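Local coordinates for protein cellobiose 2-epimerase (Spirochaeta thermophila DSM 6192, PDB 5ZIG) that probably catalyses the reversible epimerization of cellobiose to 4-O-beta-D-glucopyranosyl-D-mannose, at residues L57-T60 / A61-W65; N122-A125 / V126-L129; H196-E199 / A200-L204. All coordinates share one frame; numbering follows the deposited sequence.

Interaction 1: residues L57-T60 / A61-W65; sequences LVMT and ARHLW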
ATOM      1  N   LEU A  57       0.888  -7.498 -12.156  1.00 26.05           N
ATOM      2  CA  LEU A  57       0.384  -8.247 -11.016  1.00 34.83           C
ATOM      3  C   LEU A  57      -0.091  -7.308  -9.910  1.00 29.29           C
ATOM      4  O   LEU A  57      -1.210  -7.451  -9.410  1.00 26.88           O
ATOM      5  CB  LEU A  57       1.481  -9.179 -10.499  1.00 20.37           C
ATOM      6  CG  LEU A  57       1.191  -9.844  -9.164  1.00 22.11           C
ATOM      7  CD1 LEU A  57      -0.149 -10.606  -9.190  1.00 20.17           C
ATOM      8  CD2 LEU A  57       2.376 -10.754  -8.780  1.00 20.24           C
ATOM      9  N   VAL A  58       0.772  -6.368  -9.501  1.00 24.53           N
ATOM     10  CA  VAL A  58       0.441  -5.389  -8.457  1.00 30.87           C
ATOM     11  C   VAL A  58      -0.845  -4.643  -8.795  1.00 28.56           C
ATOM     12  O   VAL A  58      -1.774  -4.578  -7.989  1.00 24.03           O
ATOM     13  CB  VAL A  58       1.604  -4.397  -8.260  1.00 22.53           C
ATOM     14  CG1 VAL A  58       1.305  -3.444  -7.101  1.00 23.81           C
ATOM     15  CG2 VAL A  58       2.920  -5.125  -8.049  1.00 24.52           C
ATOM     16  N   MET A  59      -0.908  -4.056  -9.995  1.00 26.22           N
ATOM     17  CA  MET A  59      -2.061  -3.236 -10.359  1.00 30.71           C
ATOM     18  C   MET A  59      -3.349  -4.056 -10.352  1.00 25.26           C
ATOM     19  O   MET A  59      -4.377  -3.611  -9.828  1.00 27.90           O
ATOM     20  CB  MET A  59      -1.825  -2.596 -11.726  1.00 40.24           C
ATOM     21  CG  MET A  59      -2.979  -1.787 -12.276  1.00 56.35           C
ATOM     22  SD  MET A  59      -3.160  -2.096 -14.052  1.00 69.20           S
ATOM     23  CE  MET A  59      -3.732  -3.790 -13.998  1.00 58.47           C
ATOM     24  N   THR A  60      -3.300  -5.270 -10.897  1.00 25.97           N
ATOM     25  CA  THR A  60      -4.488  -6.118 -10.936  1.00 26.43           C
ATOM     26  C   THR A  60      -4.929  -6.521  -9.534  1.00 24.06           C
ATOM     27  O   THR A  60      -6.130  -6.562  -9.244  1.00 27.57           O
ATOM     28  CB  THR A  60      -4.195  -7.353 -11.786  1.00 27.97           C
ATOM     29  OG1 THR A  60      -3.863  -6.930 -13.117  1.00 23.98           O
ATOM     30  CG2 THR A  60      -5.403  -8.310 -11.817  1.00 22.82           C
ATOM     31  N   ALA A  61      -3.973  -6.842  -8.657  1.00 22.67           N
ATOM     32  CA  ALA A  61      -4.319  -7.206  -7.285  1.00 27.21           C
ATOM     33  C   ALA A  61      -4.824  -5.998  -6.498  1.00 22.93           C
ATOM     34  O   ALA A  61      -5.732  -6.126  -5.667  1.00 24.56           O
ATOM     35  CB  ALA A  61      -3.112  -7.834  -6.593  1.00 20.69           C
ATOM     36  N   ARG A  62      -4.255  -4.818  -6.749  1.00 25.92           N
ATOM     37  CA  ARG A  62      -4.760  -3.600  -6.111  1.00 25.66           C
ATOM     38  C   ARG A  62      -6.217  -3.341  -6.484  1.00 28.62           C
ATOM     39  O   ARG A  62      -7.033  -3.010  -5.614  1.00 27.28           O
ATOM     40  CB  ARG A  62      -3.876  -2.411  -6.476  1.00 20.25           C
ATOM     41  CG  ARG A  62      -2.552  -2.431  -5.711  1.00 20.23           C
ATOM     42  CD  ARG A  62      -1.657  -1.268  -6.057  1.00 28.87           C
ATOM     43  NE  ARG A  62      -0.405  -1.299  -5.300  1.00 33.60           N
ATOM     44  CZ  ARG A  62       0.554  -0.376  -5.409  1.00 37.70           C
ATOM     45  NH1 ARG A  62       0.392   0.663  -6.221  1.00 30.40           N
ATOM     46  NH2 ARG A  62       1.657  -0.469  -4.682  1.00 43.91           N
ATOM     47  N   HIS A  63      -6.574  -3.523  -7.763  1.00 20.21           N
ATOM     48  CA  HIS A  63      -7.970  -3.355  -8.158  1.00 20.90           C
ATOM     49  C   HIS A  63      -8.858  -4.413  -7.521  1.00 25.10           C
ATOM     50  O   HIS A  63      -9.986  -4.113  -7.104  1.00 23.75           O
ATOM     51  CB  HIS A  63      -8.104  -3.383  -9.679  1.00 20.34           C
ATOM     52  CG  HIS A  63      -7.552  -2.162 -10.351  1.00 29.73           C
ATOM     53  ND1 HIS A  63      -7.749  -0.886  -9.860  1.00 31.24           N
ATOM     54  CD2 HIS A  63      -6.778  -2.025 -11.455  1.00 24.17           C
ATOM     55  CE1 HIS A  63      -7.135  -0.015 -10.647  1.00 24.19           C
ATOM     56  NE2 HIS A  63      -6.549  -0.681 -11.628  1.00 28.00           N
ATOM     57  N   LEU A  64      -8.372  -5.660  -7.435  1.00 22.29           N
ATOM     58  CA  LEU A  64      -9.122  -6.678  -6.704  1.00 22.05           C
ATOM     59  C   LEU A  64      -9.360  -6.255  -5.255  1.00 25.48           C
ATOM     60  O   LEU A  64     -10.482  -6.362  -4.745  1.00 24.11           O
ATOM     61  CB  LEU A  64      -8.396  -8.023  -6.744  1.00 19.91           C
ATOM     62  CG  LEU A  64      -9.201  -9.097  -5.971  1.00 23.04           C
ATOM     63  CD1 LEU A  64     -10.642  -9.172  -6.484  1.00 19.84           C
ATOM     64  CD2 LEU A  64      -8.556 -10.509  -5.961  1.00 25.08           C
ATOM     65  N   TRP A  65      -8.306  -5.801  -4.567  1.00 22.73           N
ATOM     66  CA  TRP A  65      -8.466  -5.373  -3.181  1.00 27.73           C
ATOM     67  C   TRP A  65      -9.431  -4.196  -3.100  1.00 29.53           C
ATOM     68  O   TRP A  65     -10.362  -4.203  -2.293  1.00 30.55           O
ATOM     69  CB  TRP A  65      -7.111  -5.013  -2.553  1.00 23.05           C
ATOM     70  CG  TRP A  65      -7.205  -4.606  -1.072  1.00 28.01           C
ATOM     71  CD1 TRP A  65      -7.059  -5.426   0.020  1.00 28.78           C
ATOM     72  CD2 TRP A  65      -7.453  -3.286  -0.548  1.00 22.83           C
ATOM     73  NE1 TRP A  65      -7.200  -4.702   1.178  1.00 30.46           N
ATOM     74  CE2 TRP A  65      -7.438  -3.386   0.858  1.00 25.00           C
ATOM     75  CE3 TRP A  65      -7.664  -2.032  -1.135  1.00 19.94           C
ATOM     76  CZ2 TRP A  65      -7.657  -2.285   1.690  1.00 19.83           C
ATOM     77  CZ3 TRP A  65      -7.882  -0.930  -0.296  1.00 27.63           C
ATOM     78  CH2 TRP A  65      -7.864  -1.069   1.092  1.00 19.92           C
TER
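Leu57 opens the first turn of helix 57-73 by accepting the backbone N-H of Ala61, O to N 2.9 Å. The carbonyl of Val58 takes the N-H of Arg62 in the same way, and its side chain adds a second contact: CG1, anti to the backbone N (chi1 -176°), lies over one face of the Arg62 guanidinium, offset toward its rim, 3.3 Å from NE. The arginine chain is extended from CG to NE and runs alongside the valine, while Phe124, Tyr384 and His385 also touch it. Met59 binds the N-H of His63 through its carbonyl and brings CG to 3.8 Å from the His63 NE2; the two side chains cross obliquely, with SD 5.2 Å from the ring centroid. ND1 of that ring is hydrogen-bonded to Ser383, and Phe41 stacks on the ring. Thr60 receives the N-H of Leu64 on its O at 3.0 Å and turns OG1 back to the carbonyl of Gly56. These i to i+4 contacts start a helix of the family's (alpha/alpha)6 barrel; chemically, the Val58 methyl packs one guanidinium face with carbon, and Met59 gives the imidazole held by Ser383 an apolar flank.

Interaction 2: residues N122-A125 / V126-L129; sequences NAFA and VYAL. With EDO (1,2-ethanediol), chain E.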
ATOM      1  N   ASN A 122       3.505 -11.047  -5.180  1.00 25.67           N
ATOM      2  CA  ASN A 122       2.818 -12.181  -4.579  1.00 25.93           C
ATOM      3  C   ASN A 122       2.221 -11.816  -3.216  1.00 22.66           C
ATOM      4  O   ASN A 122       1.156 -12.337  -2.850  1.00 20.58           O
ATOM      5  CB  ASN A 122       3.785 -13.365  -4.483  1.00 20.01           C
ATOM      6  CG  ASN A 122       3.956 -14.077  -5.824  1.00 23.66           C
ATOM      7  OD1 ASN A 122       3.266 -15.050  -6.103  1.00 21.61           O
ATOM      8  ND2 ASN A 122       4.837 -13.564  -6.668  1.00 20.18           N
ATOM      9  N   ALA A 123       2.878 -10.922  -2.463  1.00 30.21           N
ATOM     10  CA  ALA A 123       2.276 -10.370  -1.239  1.00 25.42           C
ATOM     11  C   ALA A 123       0.946  -9.695  -1.543  1.00 19.83           C
ATOM     12  O   ALA A 123      -0.088 -10.045  -0.965  1.00 28.02           O
ATOM     13  CB  ALA A 123       3.215  -9.363  -0.568  1.00 20.65           C
ATOM     14  N   PHE A 124       0.956  -8.713  -2.453  1.00 21.95           N
ATOM     15  CA  PHE A 124      -0.281  -8.024  -2.807  1.00 23.99           C
ATOM     16  C   PHE A 124      -1.370  -8.997  -3.242  1.00 23.61           C
ATOM     17  O   PHE A 124      -2.545  -8.775  -2.951  1.00 19.80           O
ATOM     18  CB  PHE A 124      -0.027  -6.989  -3.914  1.00 29.17           C
ATOM     19  CG  PHE A 124       0.128  -5.591  -3.395  1.00 20.03           C
ATOM     20  CD1 PHE A 124      -0.983  -4.844  -3.033  1.00 24.78           C
ATOM     21  CD2 PHE A 124       1.388  -5.050  -3.200  1.00 25.47           C
ATOM     22  CE1 PHE A 124      -0.844  -3.543  -2.505  1.00 24.88           C
ATOM     23  CE2 PHE A 124       1.540  -3.769  -2.665  1.00 25.43           C
ATOM     24  CZ  PHE A 124       0.414  -3.008  -2.327  1.00 22.38           C
ATOM     25  N   ALA A 125      -1.005 -10.089  -3.918  1.00 27.61           N
ATOM     26  CA  ALA A 125      -2.012 -11.076  -4.290  1.00 19.81           C
ATOM     27  C   ALA A 125      -2.649 -11.681  -3.047  1.00 19.72           C
ATOM     28  O   ALA A 125      -3.869 -11.847  -2.980  1.00 25.40           O
ATOM     29  CB  ALA A 125      -1.396 -12.178  -5.172  1.00 29.83           C
ATOM     30  N   VAL A 126      -1.837 -12.040  -2.058  1.00 19.70           N
ATOM     31  CA  VAL A 126      -2.400 -12.584  -0.827  1.00 27.01           C
ATOM     32  C   VAL A 126      -3.338 -11.557  -0.194  1.00 24.74           C
ATOM     33  O   VAL A 126      -4.513 -11.843   0.068  1.00 21.86           O
ATOM     34  CB  VAL A 126      -1.274 -13.017   0.128  1.00 33.74           C
ATOM     35  CG1 VAL A 126      -1.804 -13.207   1.582  1.00 34.74           C
ATOM     36  CG2 VAL A 126      -0.594 -14.286  -0.394  1.00 27.11           C
ATOM     37  N   TYR A 127      -2.837 -10.328  -0.018  1.00 25.91           N
ATOM     38  CA  TYR A 127      -3.627  -9.196   0.498  1.00 21.76           C
ATOM     39  C   TYR A 127      -4.979  -9.079  -0.201  1.00 19.94           C
ATOM     40  O   TYR A 127      -6.030  -9.057   0.446  1.00 21.94           O
ATOM     41  CB  TYR A 127      -2.805  -7.913   0.316  1.00 19.70           C
ATOM     42  CG  TYR A 127      -3.344  -6.611   0.906  1.00 22.30           C
ATOM     43  CD1 TYR A 127      -3.663  -6.496   2.256  1.00 19.68           C
ATOM     44  CD2 TYR A 127      -3.468  -5.467   0.100  1.00 21.75           C
ATOM     45  CE1 TYR A 127      -4.133  -5.242   2.797  1.00 19.71           C
ATOM     46  CE2 TYR A 127      -3.901  -4.261   0.612  1.00 24.70           C
ATOM     47  CZ  TYR A 127      -4.238  -4.146   1.958  1.00 21.82           C
ATOM     48  OH  TYR A 127      -4.700  -2.925   2.427  1.00 20.42           O
ATOM     49  N   ALA A 128      -4.970  -9.064  -1.534  1.00 19.68           N
ATOM     50  CA  ALA A 128      -6.193  -8.874  -2.299  1.00 21.91           C
ATOM     51  C   ALA A 128      -7.089 -10.104  -2.305  1.00 22.56           C
ATOM     52  O   ALA A 128      -8.317  -9.964  -2.381  1.00 25.16           O
ATOM     53  CB  ALA A 128      -5.863  -8.481  -3.739  1.00 27.10           C
ATOM     54  N   LEU A 129      -6.511 -11.311  -2.267  1.00 29.01           N
ATOM     55  CA  LEU A 129      -7.339 -12.514  -2.273  1.00 22.75           C
ATOM     56  C   LEU A 129      -8.078 -12.688  -0.961  1.00 22.74           C
ATOM     57  O   LEU A 129      -9.205 -13.198  -0.946  1.00 19.49           O
ATOM     58  CB  LEU A 129      -6.481 -13.749  -2.547  1.00 30.31           C
ATOM     59  CG  LEU A 129      -6.065 -13.970  -4.000  1.00 31.36           C
ATOM     60  CD1 LEU A 129      -4.728 -14.709  -4.047  1.00 33.94           C
ATOM     61  CD2 LEU A 129      -7.137 -14.745  -4.746  1.00 33.30           C
TER
HETATM   62  C1  EDO E 501      -5.955  -1.893   6.133  1.00 44.16           C
HETATM   63  O1  EDO E 501      -6.564  -2.914   5.334  1.00 42.58           O
HETATM   64  C2  EDO E 501      -4.465  -2.173   6.239  1.00 38.00           C
HETATM   65  O2  EDO E 501      -4.083  -2.898   5.067  1.00 42.71           O
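Phe124 and Tyr127, three residues apart on helix 119-136, lie side by side and point the same way, with Phe124 CD1 4.0 Å from Tyr127 CD2. The phenylalanine has an unusual first torsion, chi1 -99°, that swings its ring toward the tyrosine although its CB starts out away from the following turn. Tyr127 holds CG anti to its own N (chi1 -174°), which carries the phenol out alongside; the two rings meet obliquely. Other rings join them: Trp65 stacks on Tyr127, and His196 stacks on Phe124 while Tyr384 meets that ring edge-to-face. Away from this pair, Ala125, Val126 and Leu129 are aliphatic. Leu129 bends back so that CD1 comes within 4.3 Å of Ala125 CB, and Val126 rests CG2 at 3.6 Å from the carbonyl O of Asn122. The backbone keeps regular helical bonds, such as Tyr127 N to Ala123 O at 2.9 Å and Leu129 N to Ala125 O at 2.8 Å. At the far end of the phenol, OH forms a hydrogen bond of 2.7 Å with O2 of a 1,2-ethanediol, probably from the crystallisation liquor, and a weak one with Arg388. The chemistry is therefore two-sided: ring carbons pack the tyrosine against Phe124, while its hydroxyl can exchange hydrogen bonds with a small diol, consistent with a polar pocket at that end.

Interaction 3: residues H196-E199 / A200-L204; sequences HILE and AYSTL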
ATOM      1  N   HIS A 196       5.279  -4.710   2.567  1.00 24.26           N
ATOM      2  CA  HIS A 196       4.006  -5.142   2.014  1.00 23.99           C
ATOM      3  C   HIS A 196       3.723  -6.607   2.291  1.00 23.95           C
ATOM      4  O   HIS A 196       2.560  -7.026   2.228  1.00 21.10           O
ATOM      5  CB  HIS A 196       3.950  -4.775   0.531  1.00 26.05           C
ATOM      6  CG  HIS A 196       3.758  -3.303   0.328  1.00 30.14           C
ATOM      7  ND1 HIS A 196       2.514  -2.706   0.379  1.00 26.60           N
ATOM      8  CD2 HIS A 196       4.650  -2.299   0.147  1.00 28.93           C
ATOM      9  CE1 HIS A 196       2.647  -1.405   0.193  1.00 26.62           C
ATOM     10  NE2 HIS A 196       3.933  -1.131   0.065  1.00 27.78           N
ATOM     11  N   ILE A 197       4.738  -7.376   2.662  1.00 19.94           N
ATOM     12  CA  ILE A 197       4.452  -8.716   3.153  1.00 26.90           C
ATOM     13  C   ILE A 197       3.783  -8.635   4.515  1.00 24.26           C
ATOM     14  O   ILE A 197       2.778  -9.308   4.782  1.00 23.13           O
ATOM     15  CB  ILE A 197       5.729  -9.567   3.200  1.00 19.92           C
ATOM     16  CG1 ILE A 197       6.151  -9.953   1.783  1.00 27.87           C
ATOM     17  CG2 ILE A 197       5.466 -10.827   4.018  1.00 28.40           C
ATOM     18  CD1 ILE A 197       7.660 -10.115   1.621  1.00 27.82           C
ATOM     19  N   LEU A 198       4.321  -7.797   5.397  1.00 23.72           N
ATOM     20  CA  LEU A 198       3.634  -7.517   6.650  1.00 27.87           C
ATOM     21  C   LEU A 198       2.192  -7.103   6.383  1.00 26.60           C
ATOM     22  O   LEU A 198       1.252  -7.626   6.998  1.00 26.36           O
ATOM     23  CB  LEU A 198       4.394  -6.434   7.415  1.00 28.67           C
ATOM     24  CG  LEU A 198       3.714  -5.927   8.679  1.00 30.32           C
ATOM     25  CD1 LEU A 198       3.803  -6.947   9.806  1.00 33.03           C
ATOM     26  CD2 LEU A 198       4.294  -4.578   9.110  1.00 34.74           C
ATOM     27  N   GLU A 199       1.999  -6.204   5.410  1.00 28.66           N
ATOM     28  CA  GLU A 199       0.669  -5.672   5.127  1.00 26.79           C
ATOM     29  C   GLU A 199      -0.297  -6.783   4.751  1.00 19.71           C
ATOM     30  O   GLU A 199      -1.416  -6.867   5.287  1.00 19.67           O
ATOM     31  CB  GLU A 199       0.766  -4.620   4.019  1.00 26.20           C
ATOM     32  CG  GLU A 199      -0.543  -4.232   3.356  1.00 31.93           C
ATOM     33  CD  GLU A 199      -0.315  -3.384   2.110  1.00 31.28           C
ATOM     34  OE1 GLU A 199       0.224  -3.898   1.101  1.00 31.87           O
ATOM     35  OE2 GLU A 199      -0.644  -2.189   2.148  1.00 32.63           O
ATOM     36  N   ALA A 200       0.137  -7.662   3.844  1.00 27.83           N
ATOM     37  CA  ALA A 200      -0.652  -8.828   3.465  1.00 28.76           C
ATOM     38  C   ALA A 200      -0.981  -9.693   4.671  1.00 27.15           C
ATOM     39  O   ALA A 200      -2.111 -10.170   4.812  1.00 20.02           O
ATOM     40  CB  ALA A 200       0.114  -9.658   2.421  1.00 21.11           C
ATOM     41  N   TYR A 201       0.010  -9.941   5.528  1.00 24.51           N
ATOM     42  CA  TYR A 201      -0.156 -10.938   6.586  1.00 25.50           C
ATOM     43  C   TYR A 201      -1.111 -10.445   7.662  1.00 22.84           C
ATOM     44  O   TYR A 201      -1.952 -11.215   8.137  1.00 31.52           O
ATOM     45  CB  TYR A 201       1.194 -11.304   7.192  1.00 19.63           C
ATOM     46  CG  TYR A 201       2.041 -12.206   6.306  1.00 26.06           C
ATOM     47  CD1 TYR A 201       1.642 -12.515   5.008  1.00 26.50           C
ATOM     48  CD2 TYR A 201       3.220 -12.755   6.771  1.00 27.18           C
ATOM     49  CE1 TYR A 201       2.412 -13.343   4.192  1.00 32.95           C
ATOM     50  CE2 TYR A 201       4.021 -13.593   5.948  1.00 19.77           C
ATOM     51  CZ  TYR A 201       3.598 -13.884   4.668  1.00 25.63           C
ATOM     52  OH  TYR A 201       4.354 -14.718   3.849  1.00 29.80           O
ATOM     53  N   SER A 202      -0.990  -9.174   8.067  1.00 20.85           N
ATOM     54  CA  SER A 202      -1.982  -8.592   8.979  1.00 24.52           C
ATOM     55  C   SER A 202      -3.400  -8.896   8.510  1.00 24.87           C
ATOM     56  O   SER A 202      -4.248  -9.332   9.298  1.00 25.89           O
ATOM     57  CB  SER A 202      -1.780  -7.077   9.116  1.00 22.36           C
ATOM     58  OG  SER A 202      -0.580  -6.768   9.817  1.00 29.64           O
ATOM     59  N   THR A 203      -3.659  -8.721   7.213  1.00 27.54           N
ATOM     60  CA  THR A 203      -4.994  -8.937   6.660  1.00 29.34           C
ATOM     61  C   THR A 203      -5.325 -10.429   6.543  1.00 27.51           C
ATOM     62  O   THR A 203      -6.469 -10.833   6.796  1.00 28.08           O
ATOM     63  CB  THR A 203      -5.104  -8.205   5.302  1.00 25.55           C
ATOM     64  OG1 THR A 203      -5.189  -6.791   5.529  1.00 23.59           O
ATOM     65  CG2 THR A 203      -6.337  -8.641   4.499  1.00 22.93           C
ATOM     66  N   LEU A 204      -4.350 -11.268   6.169  1.00 22.18           N
ATOM     67  CA  LEU A 204      -4.600 -12.712   6.162  1.00 20.18           C
ATOM     68  C   LEU A 204      -4.877 -13.213   7.576  1.00 22.30           C
ATOM     69  O   LEU A 204      -5.762 -14.051   7.784  1.00 24.30           O
ATOM     70  CB  LEU A 204      -3.416 -13.462   5.525  1.00 22.58           C
ATOM     71  CG  LEU A 204      -3.555 -14.990   5.389  1.00 21.66           C
ATOM     72  CD1 LEU A 204      -4.751 -15.371   4.502  1.00 20.37           C
ATOM     73  CD2 LEU A 204      -2.268 -15.668   4.910  1.00 24.88           C
TER
HETATM   74  O   HOH W   1      -3.485  -5.244   6.366  1.00 26.27           O
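Ile197 and Tyr201 form the tight apolar part of this turn of helix 191-208, one of the helices of the (alpha/alpha)6 barrel. The isoleucine CG2 sits over one face of the phenol ring, offset toward the rim, in a CH-pi contact 3.8 Å from the centroid and 17° off the ring normal; its closest ring atom is CZ, at 3.6 Å. The placement follows from the torsions: CG2 of Ile197 is anti to the backbone N, and Tyr201 has CG beside its own N (chi1 -75°), which lays the two side chains alongside each other. The phenol OH is hydrogen-bonded to Glu153, and Phe149 meets the ring edge-to-face.

On another side of the helix the contact is polar. His196 ND1 gives a nearly straight His-carboxylate hydrogen bond to Glu199 OE1, 2.7 Å long; the oxygen lies in the imidazole plane but is approached from above the carboxylate plane. Glu199 OE2 takes a hydrogen bond from Tyr384 and a salt bridge from Arg388, so both carboxylate oxygens are held.

The looser part begins at Thr203, which is partly exposed. Its backbone N reaches Glu199 O only in a weak bond of 3.5 Å, and a water also donates to Glu199 O, at 2.8 Å. By comparison, Ser202 N to Leu198 O is 2.9 Å and almost linear.

Around this turn, Ala123, Phe124 and Tyr127 of helix 119-136 pack on Ile197, Glu199 and Thr203. Helix 211-228 covers Tyr201 through Val213 and Ala216, helix 139-156 adds Leu152, and helix 251-269 meets Leu198 and Ser202 at Ser264.

From the N terminus, the three contacts follow in series, each within a single helix: interaction 1 in helix 57-73, interaction 2 in helix 119-136 and interaction 3 in helix 191-208. None closes a long loop, and none nests in or crosses another. Interaction 2 stands between the others, its centre about 8 Å from each. It meets interaction 1 where Ala61 O packs on Ala128 CB and Arg62 NE on Phe124 CZ, and interaction 3 where Tyr127 CE1 packs on Thr203 OG1 and Ala123 O on Ala200 CB. Interactions 1 and 3 do not touch. Together they join three neighbouring helices, every second one along the chain, in the (alpha/alpha)6 barrel of this family.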